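Local coordinates for hypothetical methylmalonyl-CoA decarboxylase alpha subunit (Sulfolobus tokodaii, PDB 1X0U), which belongs to the carboxyl transferase family of the ClpP/crotonase clan and is probably a carboxyl transferase subunit; its six-chain assembly has two mixed beta sheets in each chain, at residues K54-M59 with T83-V88; R91-Y96 with P128-N133; R43-L48 with I132-G137; A118-L123 with F154-M159. All blocks are in the same frame, centred on the assembly; numbering follows the deposited sequence.

Contact 1 of 4, residues K54-M59 with T83-V88; sequences KFNEIM and TGWGKV
Asn56 and Trp85 exchange backbone hydrogen bonds in both directions, forming an antiparallel hydrogen-bonded pair. Asn56 N donates to Trp85 O at 2.8 Å, and Trp85 N returns a bond to Asn56 O at 3.0 Å. A third bond runs from Ile58 N to Thr83 O at 2.9 Å. Between them lies the non-hydrogen-bonded pair Glu57 and Gly84. Without a side chain, Gly84 brings its CA to 2.9 Å from Asn56 O, a CA-H...O contact. Water bridges add to the pairing: one water joins Lys54 O to Lys87 N, and another takes the Thr83 N-H beside Ile58 O and Glu57 OE2. The Glu57 carboxylate is also salt-bridged to Arg43.

Next comes the indole of Trp85. Its CG lies between the backbone N and the carbonyl carbon (chi1 79°), which turns the ring under Asn56. Asn56 CB sits over the six-membered ring, 3.5 Å from its centroid, in a CH-pi contact. Ile58 CG2 meets the same ring at its edge, 4.0 Å from Trp85 CZ3. The Phe55 ring lies obliquely by the backbone, with CZ 3.3 Å from Gly84 N. Met504 of the second subunit packs on Trp85. The arrangement is a short antiparallel strand added to the rim of the mixed sheet in this crotonase-like domain.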
loop_
_atom_site.group_PDB
_atom_site.type_symbol
_atom_site.label_atom_id
_atom_site.label_comp_id
_atom_site.label_asym_id
_atom_site.label_seq_id
_atom_site.Cartn_x
_atom_site.Cartn_y
_atom_site.Cartn_z
ATOM N N LYS A 54 14.944 -16.256 -35.175
ATOM C CA LYS A 54 14.131 -15.116 -34.736
ATOM C C LYS A 54 14.722 -14.141 -33.696
ATOM O O LYS A 54 15.044 -14.527 -32.572
ATOM C CB LYS A 54 12.782 -15.613 -34.186
ATOM C CG LYS A 54 12.015 -16.609 -35.056
ATOM C CD LYS A 54 11.280 -15.954 -36.216
ATOM C CE LYS A 54 10.680 -17.016 -37.134
ATOM N NZ LYS A 54 9.778 -17.955 -36.395
ATOM N N PHE A 55 14.843 -12.873 -34.084
ATOM C CA PHE A 55 15.292 -11.806 -33.186
ATOM C C PHE A 55 14.599 -10.499 -33.606
ATOM O O PHE A 55 14.652 -10.105 -34.771
ATOM C CB PHE A 55 16.808 -11.613 -33.219
ATOM C CG PHE A 55 17.309 -10.630 -32.176
ATOM C CD1 PHE A 55 17.776 -9.369 -32.541
ATOM C CD2 PHE A 55 17.294 -10.962 -30.829
ATOM C CE1 PHE A 55 18.219 -8.460 -31.586
ATOM C CE2 PHE A 55 17.737 -10.056 -29.862
ATOM C CZ PHE A 55 18.199 -8.804 -30.243
ATOM N N ASN A 56 13.939 -9.840 -32.661
ATOM C CA ASN A 56 13.234 -8.601 -32.949
ATOM C C ASN A 56 14.126 -7.429 -32.578
ATOM O O ASN A 56 14.279 -7.082 -31.400
ATOM C CB ASN A 56 11.931 -8.551 -32.161
ATOM C CG ASN A 56 11.139 -9.834 -32.278
ATOM O OD1 ASN A 56 11.009 -10.589 -31.307
ATOM N ND2 ASN A 56 10.615 -10.098 -33.472
ATOM N N GLU A 57 14.702 -6.811 -33.597
ATOM C CA GLU A 57 15.623 -5.711 -33.388
ATOM C C GLU A 57 14.956 -4.344 -33.314
ATOM O O GLU A 57 14.008 -4.066 -34.038
ATOM C CB GLU A 57 16.687 -5.744 -34.495
ATOM C CG GLU A 57 17.699 -4.613 -34.476
ATOM C CD GLU A 57 18.902 -4.910 -35.357
ATOM O OE1 GLU A 57 18.758 -5.679 -36.324
ATOM O OE2 GLU A 57 19.992 -4.373 -35.087
ATOM N N ILE A 58 15.448 -3.504 -32.407
ATOM C CA ILE A 58 14.928 -2.154 -32.249
ATOM C C ILE A 58 16.078 -1.206 -32.576
ATOM O O ILE A 58 17.244 -1.548 -32.356
ATOM C CB ILE A 58 14.459 -1.874 -30.796
ATOM C CG1 ILE A 58 15.623 -2.054 -29.825
ATOM C CG2 ILE A 58 13.308 -2.787 -30.424
ATOM C CD1 ILE A 58 15.236 -1.886 -28.356
ATOM N N MET A 59 15.747 -0.026 -33.100
ATOM C CA MET A 59 16.745 0.984 -33.456
ATOM C C MET A 59 17.882 0.407 -34.276
ATOM O O MET A 59 19.050 0.676 -34.009
ATOM C CB MET A 59 17.304 1.638 -32.191
ATOM C CG MET A 59 16.309 2.535 -31.470
ATOM S SD MET A 59 16.709 2.757 -29.724
ATOM C CE MET A 59 17.871 4.140 -29.760
ATOM N N THR A 83 20.412 -4.584 -30.695
ATOM C CA THR A 83 19.530 -4.649 -29.543
ATOM C C THR A 83 18.126 -5.075 -29.938
ATOM O O THR A 83 17.641 -4.763 -31.021
ATOM C CB THR A 83 19.445 -3.278 -28.829
ATOM O OG1 THR A 83 19.162 -2.255 -29.794
ATOM C CG2 THR A 83 20.750 -2.951 -28.120
ATOM N N GLY A 84 17.484 -5.796 -29.032
ATOM C CA GLY A 84 16.146 -6.281 -29.267
ATOM C C GLY A 84 15.822 -7.415 -28.324
ATOM O O GLY A 84 16.453 -7.570 -27.271
ATOM N N TRP A 85 14.850 -8.228 -28.703
ATOM C CA TRP A 85 14.448 -9.346 -27.863
ATOM C C TRP A 85 14.041 -10.519 -28.743
ATOM O O TRP A 85 13.804 -10.355 -29.936
ATOM C CB TRP A 85 13.252 -8.944 -26.998
ATOM C CG TRP A 85 11.939 -8.979 -27.749
ATOM C CD1 TRP A 85 11.098 -10.043 -27.870
ATOM C CD2 TRP A 85 11.350 -7.912 -28.525
ATOM N NE1 TRP A 85 10.021 -9.713 -28.674
ATOM C CE2 TRP A 85 10.153 -8.415 -29.086
ATOM C CE3 TRP A 85 11.722 -6.592 -28.798
ATOM C CZ2 TRP A 85 9.321 -7.638 -29.906
ATOM C CZ3 TRP A 85 10.897 -5.818 -29.615
ATOM C CH2 TRP A 85 9.709 -6.346 -30.160
ATOM N N GLY A 86 13.947 -11.691 -28.125
ATOM C CA GLY A 86 13.532 -12.895 -28.811
ATOM C C GLY A 86 13.115 -13.942 -27.782
ATOM O O GLY A 86 12.841 -13.632 -26.622
ATOM N N LYS A 87 13.070 -15.194 -28.212
ATOM C CA LYS A 87 12.698 -16.289 -27.334
ATOM C C LYS A 87 13.922 -17.169 -27.118
ATOM O O LYS A 87 14.678 -17.432 -28.057
ATOM C CB LYS A 87 11.587 -17.132 -27.977
ATOM C CG LYS A 87 10.208 -17.055 -27.318
ATOM C CD LYS A 87 9.599 -15.678 -27.424
ATOM C CE LYS A 87 8.157 -15.658 -26.920
ATOM N NZ LYS A 87 7.193 -16.308 -27.859
ATOM N N VAL A 88 14.137 -17.583 -25.873
ATOM C CA VAL A 88 15.224 -18.490 -25.535
ATOM C C VAL A 88 14.449 -19.608 -24.843
ATOM O O VAL A 88 13.969 -19.430 -23.735
ATOM C CB VAL A 88 16.245 -17.886 -24.533
ATOM C CG1 VAL A 88 17.344 -18.898 -24.263
ATOM C CG2 VAL A 88 16.852 -16.610 -25.085
HETATM O O HOH W 1 13.515 -16.284 -31.083
HETATM O O HOH W 2 19.794 -2.918 -32.840
#

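Contact 2 of 4, residues R91-Y96 with P128-N133; sequences RTVFAY and PVVGIN
Tyr96 lays one face of its ring over the bare CA of Gly131. The CA is 3.6 Å from the ring centroid and 16° off the ring normal, a CH-pi contact. Strands 91-96 and 129-133 are parallel neighbours joined through helix 109-125, so this is the strand pair of a beta-alpha-beta crossover in the crotonase-like fold. The N-to-C directions of the short strands differ by 27°.

Four backbone hydrogen bonds alternate between the strands. Phe94 N donates to Pro128 O at 2.7 Å, and Phe94 O accepts from Val130 N at 2.9 Å. Tyr96 N then reaches Val130 O at a longer 3.3 Å. Ile132 N closes the series on Tyr96 O at 2.8 Å. Phe94, Val130 and Tyr96 are each held through both N and O.

The side chains sort onto two faces of the sheet. Phe94, Val129 and Tyr96 share one face, which helix 109-125 covers; Phe94 packs there on Leu121 and Ala122, and its ring also meets Trp85. Tyr96 CG stands between the backbone N and the carbonyl carbon (chi1 66°), which swings the ring across to the neighbouring strand. Ala95 and Val130 lie on the other face, with Ala95 CB 4.1 Å from Val130 CG2. Helix 42-49 reaches this face through Leu49, which touches Val130. Val93 crosses Val130 obliquely, CG2 to CG1 at 3.9 Å. At the start of the pair, Pro128 CD comes 3.3 Å from Thr92 O.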
loop_
_atom_site.group_PDB
_atom_site.type_symbol
_atom_site.label_atom_id
_atom_site.label_comp_id
_atom_site.label_asym_id
_atom_site.label_seq_id
_atom_site.Cartn_x
_atom_site.Cartn_y
_atom_site.Cartn_z
ATOM N N ARG A 91 10.895 -18.694 -23.942
ATOM C CA ARG A 91 10.731 -17.631 -22.957
ATOM C C ARG A 91 11.329 -16.338 -23.490
ATOM O O ARG A 91 12.375 -16.348 -24.133
ATOM C CB ARG A 91 11.418 -18.025 -21.646
ATOM C CG ARG A 91 10.916 -19.344 -21.066
ATOM C CD ARG A 91 11.735 -19.767 -19.855
ATOM N NE ARG A 91 11.586 -18.852 -18.729
ATOM C CZ ARG A 91 12.413 -18.828 -17.688
ATOM N NH1 ARG A 91 13.448 -19.666 -17.645
ATOM N NH2 ARG A 91 12.191 -17.995 -16.677
ATOM N N THR A 92 10.671 -15.224 -23.206
ATOM C CA THR A 92 11.141 -13.932 -23.684
ATOM C C THR A 92 12.324 -13.343 -22.915
ATOM O O THR A 92 12.273 -13.181 -21.695
ATOM C CB THR A 92 10.010 -12.890 -23.667
ATOM O OG1 THR A 92 8.902 -13.372 -24.438
ATOM C CG2 THR A 92 10.495 -11.577 -24.258
ATOM N N VAL A 93 13.398 -13.038 -23.634
ATOM C CA VAL A 93 14.546 -12.412 -23.002
ATOM C C VAL A 93 15.083 -11.339 -23.940
ATOM O O VAL A 93 14.935 -11.421 -25.154
ATOM C CB VAL A 93 15.682 -13.434 -22.626
ATOM C CG1 VAL A 93 15.197 -14.867 -22.798
ATOM C CG2 VAL A 93 16.944 -13.153 -23.412
ATOM N N PHE A 94 15.677 -10.314 -23.353
ATOM C CA PHE A 94 16.257 -9.226 -24.110
ATOM C C PHE A 94 17.761 -9.420 -24.172
ATOM O O PHE A 94 18.350 -10.119 -23.345
ATOM C CB PHE A 94 15.937 -7.878 -23.455
ATOM C CG PHE A 94 14.643 -7.266 -23.924
ATOM C CD1 PHE A 94 13.425 -7.691 -23.409
ATOM C CD2 PHE A 94 14.649 -6.272 -24.900
ATOM C CE1 PHE A 94 12.232 -7.132 -23.859
ATOM C CE2 PHE A 94 13.470 -5.709 -25.356
ATOM C CZ PHE A 94 12.262 -6.134 -24.840
ATOM N N ALA A 95 18.385 -8.805 -25.163
ATOM C CA ALA A 95 19.826 -8.911 -25.301
ATOM C C ALA A 95 20.379 -7.833 -26.206
ATOM O O ALA A 95 19.654 -7.220 -26.988
ATOM C CB ALA A 95 20.197 -10.286 -25.872
ATOM N N TYR A 96 21.672 -7.586 -26.053
ATOM C CA TYR A 96 22.377 -6.673 -26.919
ATOM C C TYR A 96 23.657 -7.416 -27.252
ATOM O O TYR A 96 24.166 -8.198 -26.442
ATOM C CB TYR A 96 22.668 -5.320 -26.265
ATOM C CG TYR A 96 23.616 -5.326 -25.096
ATOM C CD1 TYR A 96 23.138 -5.234 -23.787
ATOM C CD2 TYR A 96 24.996 -5.367 -25.294
ATOM C CE1 TYR A 96 24.008 -5.176 -22.716
ATOM C CE2 TYR A 96 25.876 -5.308 -24.221
ATOM C CZ TYR A 96 25.370 -5.213 -22.932
ATOM O OH TYR A 96 26.230 -5.184 -21.859
ATOM N N PRO A 128 14.436 -11.172 -18.696
ATOM C CA PRO A 128 15.885 -11.177 -18.469
ATOM C C PRO A 128 16.615 -10.424 -19.584
ATOM O O PRO A 128 16.049 -10.162 -20.645
ATOM C CB PRO A 128 16.244 -12.664 -18.492
ATOM C CG PRO A 128 14.941 -13.368 -18.122
ATOM C CD PRO A 128 13.911 -12.543 -18.851
ATOM N N VAL A 129 17.876 -10.090 -19.334
ATOM C CA VAL A 129 18.699 -9.408 -20.318
ATOM C C VAL A 129 20.102 -10.000 -20.345
ATOM O O VAL A 129 20.773 -10.082 -19.316
ATOM C CB VAL A 129 18.848 -7.902 -20.017
ATOM C CG1 VAL A 129 19.243 -7.702 -18.570
ATOM C CG2 VAL A 129 19.920 -7.299 -20.922
ATOM N N VAL A 130 20.546 -10.439 -21.514
ATOM C CA VAL A 130 21.895 -10.952 -21.587
ATOM C C VAL A 130 22.657 -10.034 -22.522
ATOM O O VAL A 130 22.222 -9.750 -23.645
ATOM C CB VAL A 130 21.970 -12.441 -22.076
ATOM C CG1 VAL A 130 20.593 -13.073 -22.110
ATOM C CG2 VAL A 130 22.673 -12.521 -23.412
ATOM N N GLY A 131 23.780 -9.534 -22.024
ATOM C CA GLY A 131 24.604 -8.647 -22.817
ATOM C C GLY A 131 25.828 -9.365 -23.343
ATOM O O GLY A 131 26.709 -9.744 -22.573
ATOM N N ILE A 132 25.876 -9.563 -24.656
ATOM C CA ILE A 132 27.009 -10.220 -25.286
ATOM C C ILE A 132 28.022 -9.123 -25.624
ATOM O O ILE A 132 27.957 -8.474 -26.681
ATOM C CB ILE A 132 26.566 -10.967 -26.559
ATOM C CG1 ILE A 132 25.304 -11.790 -26.264
ATOM C CG2 ILE A 132 27.677 -11.904 -27.023
ATOM C CD1 ILE A 132 24.750 -12.523 -27.467
ATOM N N ASN A 133 28.956 -8.914 -24.702
ATOM C CA ASN A 133 29.982 -7.885 -24.836
ATOM C C ASN A 133 31.124 -8.207 -25.797
ATOM O O ASN A 133 31.574 -9.343 -25.883
ATOM C CB ASN A 133 30.549 -7.562 -23.453
ATOM C CG ASN A 133 29.593 -6.734 -22.611
ATOM O OD1 ASN A 133 28.428 -7.111 -22.403
ATOM N ND2 ASN A 133 30.078 -5.595 -22.124
#

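Contact 3 of 4, residues R43-L48 with I132-G137; sequences RERLAL and INDSGG
Arg45 on helix 43-48 and Ile132 at the end of a strand form the closest backbone approach, with CA atoms 8.0 Å apart, so side chains and one water make the contact. This is a helix packed against the C-terminal end of a central strand in the crotonase-like sheet, at the point where the strand gives way to a loop.

Arg45 carries the polar part. Its chain is extended from CG to NE and takes the guanidinium past Ile132 to the carboxylate of Asp134. NH1 donates to Asp134 OD2 at 2.8 Å in a salt bridge, with an N-H...O angle of 143°. NH2 adds a weak bond to the same OD2 at 3.2 Å. NH1 meets OD2 on its anti side, somewhat out of the carboxylate plane. Both nitrogens use this one oxygen, and the planes are 41° apart, so it is not a flat, two-oxygen pairing.

Both ionic groups have further partners. Lys39 binds the other oxygen of Asp134, OD1, and Gln34 NE2 donates to OD2. Glu239 is salt-bridged to Arg45 NE. These opposite charges lie in a buried site, where they probably offset one another. A water at the guanidinium edge accepts a hydrogen bond from Arg45 NH1 at 2.9 Å and donates one to Ile132 O at 3.0 Å, tying the arginine to the strand as well.

Apolar contacts fill the near side. Arg45 CD rests on Ile132 CG2 at 3.9 Å, while the other branch of the isoleucine ends with CD1 3.9 Å from Leu46 CD2.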
loop_
_atom_site.group_PDB
_atom_site.type_symbol
_atom_site.label_atom_id
_atom_site.label_comp_id
_atom_site.label_asym_id
_atom_site.label_seq_id
_atom_site.Cartn_x
_atom_site.Cartn_y
_atom_site.Cartn_z
ATOM N N ARG A 43 25.859 -10.748 -34.678
ATOM C CA ARG A 43 24.631 -11.372 -35.149
ATOM C C ARG A 43 24.653 -12.897 -35.147
ATOM O O ARG A 43 23.618 -13.527 -34.914
ATOM C CB ARG A 43 24.256 -10.815 -36.530
ATOM C CG ARG A 43 23.707 -9.378 -36.440
ATOM C CD ARG A 43 23.408 -8.756 -37.807
ATOM N NE ARG A 43 23.022 -7.352 -37.674
ATOM C CZ ARG A 43 21.818 -6.924 -37.302
ATOM N NH1 ARG A 43 20.850 -7.790 -37.026
ATOM N NH2 ARG A 43 21.584 -5.621 -37.190
ATOM N N GLU A 44 25.826 -13.490 -35.378
ATOM C CA GLU A 44 25.943 -14.947 -35.364
ATOM C C GLU A 44 25.731 -15.456 -33.926
ATOM O O GLU A 44 25.113 -16.500 -33.706
ATOM C CB GLU A 44 27.315 -15.384 -35.912
ATOM C CG GLU A 44 27.530 -14.986 -37.375
ATOM C CD GLU A 44 28.925 -15.282 -37.898
ATOM O OE1 GLU A 44 29.910 -15.110 -37.150
ATOM O OE2 GLU A 44 29.038 -15.675 -39.076
ATOM N N ARG A 45 26.225 -14.707 -32.946
ATOM C CA ARG A 45 26.054 -15.100 -31.553
ATOM C C ARG A 45 24.575 -15.030 -31.158
ATOM O O ARG A 45 24.073 -15.908 -30.459
ATOM C CB ARG A 45 26.883 -14.190 -30.651
ATOM C CG ARG A 45 28.382 -14.352 -30.811
ATOM C CD ARG A 45 29.107 -13.087 -30.404
ATOM N NE ARG A 45 30.547 -13.289 -30.276
ATOM C CZ ARG A 45 31.414 -12.309 -30.027
ATOM N NH1 ARG A 45 30.992 -11.053 -29.888
ATOM N NH2 ARG A 45 32.698 -12.584 -29.887
ATOM N N LEU A 46 23.872 -13.993 -31.611
ATOM C CA LEU A 46 22.449 -13.845 -31.300
ATOM C C LEU A 46 21.624 -14.972 -31.934
ATOM O O LEU A 46 20.744 -15.536 -31.292
ATOM C CB LEU A 46 21.915 -12.487 -31.793
ATOM C CG LEU A 46 22.314 -11.179 -31.095
ATOM C CD1 LEU A 46 21.728 -10.014 -31.888
ATOM C CD2 LEU A 46 21.786 -11.137 -29.662
ATOM N N ALA A 47 21.894 -15.296 -33.196
ATOM C CA ALA A 47 21.135 -16.360 -33.849
ATOM C C ALA A 47 21.313 -17.678 -33.090
ATOM O O ALA A 47 20.396 -18.488 -33.028
ATOM C CB ALA A 47 21.577 -16.524 -35.321
ATOM N N LEU A 48 22.499 -17.897 -32.531
ATOM C CA LEU A 48 22.763 -19.113 -31.758
ATOM C C LEU A 48 21.908 -19.107 -30.480
ATOM O O LEU A 48 21.223 -20.087 -30.170
ATOM C CB LEU A 48 24.248 -19.195 -31.370
ATOM C CG LEU A 48 25.272 -20.045 -32.137
ATOM C CD1 LEU A 48 24.629 -20.804 -33.287
ATOM C CD2 LEU A 48 26.383 -19.141 -32.645
ATOM N N ILE A 132 25.876 -9.563 -24.656
ATOM C CA ILE A 132 27.009 -10.220 -25.286
ATOM C C ILE A 132 28.022 -9.123 -25.624
ATOM O O ILE A 132 27.957 -8.474 -26.681
ATOM C CB ILE A 132 26.566 -10.967 -26.559
ATOM C CG1 ILE A 132 25.304 -11.790 -26.264
ATOM C CG2 ILE A 132 27.677 -11.904 -27.023
ATOM C CD1 ILE A 132 24.750 -12.523 -27.467
ATOM N N ASN A 133 28.956 -8.914 -24.702
ATOM C CA ASN A 133 29.982 -7.885 -24.836
ATOM C C ASN A 133 31.124 -8.207 -25.797
ATOM O O ASN A 133 31.574 -9.343 -25.883
ATOM C CB ASN A 133 30.549 -7.562 -23.453
ATOM C CG ASN A 133 29.593 -6.734 -22.611
ATOM O OD1 ASN A 133 28.428 -7.111 -22.403
ATOM N ND2 ASN A 133 30.078 -5.595 -22.124
ATOM N N ASP A 134 31.585 -7.182 -26.510
ATOM C CA ASP A 134 32.687 -7.291 -27.466
ATOM C C ASP A 134 33.026 -5.851 -27.829
ATOM O O ASP A 134 32.838 -5.410 -28.968
ATOM C CB ASP A 134 32.258 -8.061 -28.718
ATOM C CG ASP A 134 33.440 -8.631 -29.486
ATOM O OD1 ASP A 134 34.593 -8.231 -29.184
ATOM O OD2 ASP A 134 33.217 -9.474 -30.390
ATOM N N SER A 135 33.513 -5.118 -26.835
ATOM C CA SER A 135 33.843 -3.713 -26.993
ATOM C C SER A 135 35.207 -3.378 -26.427
ATOM O O SER A 135 35.544 -3.811 -25.333
ATOM C CB SER A 135 32.786 -2.860 -26.283
ATOM O OG SER A 135 33.131 -1.481 -26.290
ATOM N N GLY A 136 35.984 -2.594 -27.171
ATOM C CA GLY A 136 37.294 -2.198 -26.694
ATOM C C GLY A 136 37.147 -1.178 -25.580
ATOM O O GLY A 136 38.055 -0.991 -24.766
ATOM N N GLY A 137 35.996 -0.512 -25.534
ATOM C CA GLY A 137 35.772 0.475 -24.493
ATOM C C GLY A 137 35.022 1.707 -24.953
ATOM O O GLY A 137 34.244 1.656 -25.904
HETATM O O HOH W 3 28.501 -9.620 -29.427
#

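Contact 4 of 4, residues A118-L123 with F154-M159; sequences AYELAL and FKMNVM
Helices 118-123 and 154-159 run side by side in nearly the same direction, their short axes 10.0 Å apart and 17° from parallel. They come closest at Tyr119 and Met156, whose CA atoms are 6.3 Å apart. Met156 is the main link. Its CB meets Tyr119 CB at 3.7 Å, and the two side chains then slide past each other in opposite directions. The methionine chain bends at chi2 (-53°) and again at chi3, which curls the methyl group against the facing helix. There CE touches Glu120 CG at 3.7 Å and lies close to the Glu120 backbone N. Leu123 CD2, one turn on from Tyr119, touches both methionines: it is 4.2 Å from Met156 CE and 4.3 Å from Met159 CB.

On the other flank, Asn157 ND2 lies 2.9 Å from Tyr119 OH, with the amide and ring planes almost perpendicular. The opposite end of this amide is fixed by Ser181, whose OG is hydrogen-bonded to Asn157 OD1. Tyr119 OH has a weak hydrogen bond from Gln166. Tyr513 of the third subunit packs on Leu123, so the helix pair also reaches a subunit interface. Helix 109-125 leads from strand 91-98 to strand 129-133, and helix 144-160 from there to strand 166-170. They pack side by side as crossover helices of parallel strands in the crotonase-like domain.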
loop_
_atom_site.group_PDB
_atom_site.type_symbol
_atom_site.label_atom_id
_atom_site.label_comp_id
_atom_site.label_asym_id
_atom_site.label_seq_id
_atom_site.Cartn_x
_atom_site.Cartn_y
_atom_site.Cartn_z
ATOM N N ALA A 118 16.897 -1.124 -24.376
ATOM C CA ALA A 118 16.622 -2.551 -24.250
ATOM C C ALA A 118 16.328 -2.840 -22.787
ATOM O O ALA A 118 15.361 -3.523 -22.465
ATOM C CB ALA A 118 17.825 -3.369 -24.712
ATOM N N TYR A 119 17.174 -2.315 -21.902
ATOM C CA TYR A 119 16.988 -2.505 -20.470
ATOM C C TYR A 119 15.675 -1.910 -19.978
ATOM O O TYR A 119 15.050 -2.466 -19.075
ATOM C CB TYR A 119 18.132 -1.878 -19.676
ATOM C CG TYR A 119 19.275 -2.817 -19.388
ATOM C CD1 TYR A 119 20.432 -2.789 -20.159
ATOM C CD2 TYR A 119 19.207 -3.728 -18.331
ATOM C CE1 TYR A 119 21.501 -3.640 -19.887
ATOM C CE2 TYR A 119 20.271 -4.587 -18.049
ATOM C CZ TYR A 119 21.418 -4.535 -18.832
ATOM O OH TYR A 119 22.490 -5.354 -18.561
ATOM N N GLU A 120 15.261 -0.779 -20.554
ATOM C CA GLU A 120 14.008 -0.144 -20.131
ATOM C C GLU A 120 12.833 -1.025 -20.522
ATOM O O GLU A 120 11.854 -1.121 -19.801
ATOM C CB GLU A 120 13.820 1.235 -20.782
ATOM C CG GLU A 120 14.832 2.316 -20.398
ATOM C CD GLU A 120 14.506 3.659 -21.061
ATOM O OE1 GLU A 120 13.954 3.650 -22.183
ATOM O OE2 GLU A 120 14.806 4.717 -20.472
ATOM N N LEU A 121 12.919 -1.648 -21.687
ATOM C CA LEU A 121 11.839 -2.512 -22.127
ATOM C C LEU A 121 11.807 -3.791 -21.289
ATOM O O LEU A 121 10.747 -4.219 -20.830
ATOM C CB LEU A 121 11.998 -2.849 -23.608
ATOM C CG LEU A 121 11.612 -1.743 -24.593
ATOM C CD1 LEU A 121 11.992 -2.130 -26.014
ATOM C CD2 LEU A 121 10.111 -1.492 -24.489
ATOM N N ALA A 122 12.973 -4.388 -21.081
ATOM C CA ALA A 122 13.052 -5.617 -20.308
ATOM C C ALA A 122 12.559 -5.374 -18.887
ATOM O O ALA A 122 11.990 -6.260 -18.255
ATOM C CB ALA A 122 14.494 -6.145 -20.295
ATOM N N LEU A 123 12.780 -4.166 -18.387
ATOM C CA LEU A 123 12.341 -3.823 -17.046
ATOM C C LEU A 123 10.822 -3.621 -17.015
ATOM O O LEU A 123 10.159 -3.978 -16.036
ATOM C CB LEU A 123 13.055 -2.561 -16.569
ATOM C CG LEU A 123 13.157 -2.403 -15.053
ATOM C CD1 LEU A 123 13.841 -3.640 -14.445
ATOM C CD2 LEU A 123 13.950 -1.138 -14.730
ATOM N N PHE A 154 24.810 1.918 -16.668
ATOM C CA PHE A 154 25.050 1.486 -15.292
ATOM C C PHE A 154 23.802 1.756 -14.463
ATOM O O PHE A 154 23.443 0.988 -13.564
ATOM C CB PHE A 154 26.216 2.255 -14.652
ATOM C CG PHE A 154 27.535 2.073 -15.345
ATOM C CD1 PHE A 154 27.739 1.026 -16.240
ATOM C CD2 PHE A 154 28.571 2.965 -15.110
ATOM C CE1 PHE A 154 28.958 0.876 -16.893
ATOM C CE2 PHE A 154 29.790 2.829 -15.748
ATOM C CZ PHE A 154 29.991 1.782 -16.648
ATOM N N LYS A 155 23.146 2.867 -14.767
ATOM C CA LYS A 155 21.940 3.248 -14.056
ATOM C C LYS A 155 20.900 2.143 -14.230
ATOM O O LYS A 155 20.257 1.724 -13.270
ATOM C CB LYS A 155 21.412 4.570 -14.620
ATOM C CG LYS A 155 20.986 5.578 -13.573
ATOM C CD LYS A 155 19.737 5.152 -12.866
ATOM C CE LYS A 155 19.180 6.287 -12.016
ATOM N NZ LYS A 155 17.898 5.895 -11.352
ATOM N N MET A 156 20.744 1.665 -15.460
ATOM C CA MET A 156 19.778 0.619 -15.736
ATOM C C MET A 156 20.160 -0.702 -15.046
ATOM O O MET A 156 19.291 -1.463 -14.626
ATOM C CB MET A 156 19.641 0.423 -17.247
ATOM C CG MET A 156 19.056 1.642 -17.976
ATOM S SD MET A 156 17.480 2.226 -17.272
ATOM C CE MET A 156 16.474 0.767 -17.459
ATOM N N ASN A 157 21.453 -0.966 -14.910
ATOM C CA ASN A 157 21.897 -2.192 -14.257
ATOM C C ASN A 157 21.486 -2.201 -12.779
ATOM O O ASN A 157 21.045 -3.217 -12.257
ATOM C CB ASN A 157 23.414 -2.331 -14.381
ATOM C CG ASN A 157 23.856 -2.590 -15.805
ATOM O OD1 ASN A 157 24.816 -1.978 -16.290
ATOM N ND2 ASN A 157 23.168 -3.505 -16.482
ATOM N N VAL A 158 21.632 -1.058 -12.122
ATOM C CA VAL A 158 21.278 -0.921 -10.716
ATOM C C VAL A 158 19.765 -0.983 -10.498
ATOM O O VAL A 158 19.294 -1.679 -9.602
ATOM C CB VAL A 158 21.836 0.399 -10.143
ATOM C CG1 VAL A 158 21.315 0.642 -8.739
ATOM C CG2 VAL A 158 23.354 0.344 -10.138
ATOM N N MET A 159 19.004 -0.269 -11.320
ATOM C CA MET A 159 17.547 -0.282 -11.185
ATOM C C MET A 159 16.992 -1.682 -11.414
ATOM O O MET A 159 15.993 -2.070 -10.813
ATOM C CB MET A 159 16.892 0.655 -12.204
ATOM C CG MET A 159 17.257 2.124 -12.067
ATOM S SD MET A 159 16.806 2.850 -10.478
ATOM C CE MET A 159 18.419 2.953 -9.676
#

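In the fold
From the N terminus, helix 42-49 opens the long loop that contact 3 closes at the end of strand 129-133. Contact 1 is nested inside it, returning strand 81-88 to strand 56-57. Contact 2 follows contact 1 in series and ends on the same stretch as contact 3, sharing Ile132 and Asn133. Probable backbone hydrogen bonds between Gly84 and Ala95 and between Gly86 and Val93 join contacts 1 and 2 within one sheet. Contact 4 crosses both contacts 2 and 3, and its helix 118-123 packs on contact 2 through Tyr119 and Leu121. Together they tie four strands of the first sheet to helix 42-49 on one face and helix 109-125 on the other, with helix 144-160 beside the latter.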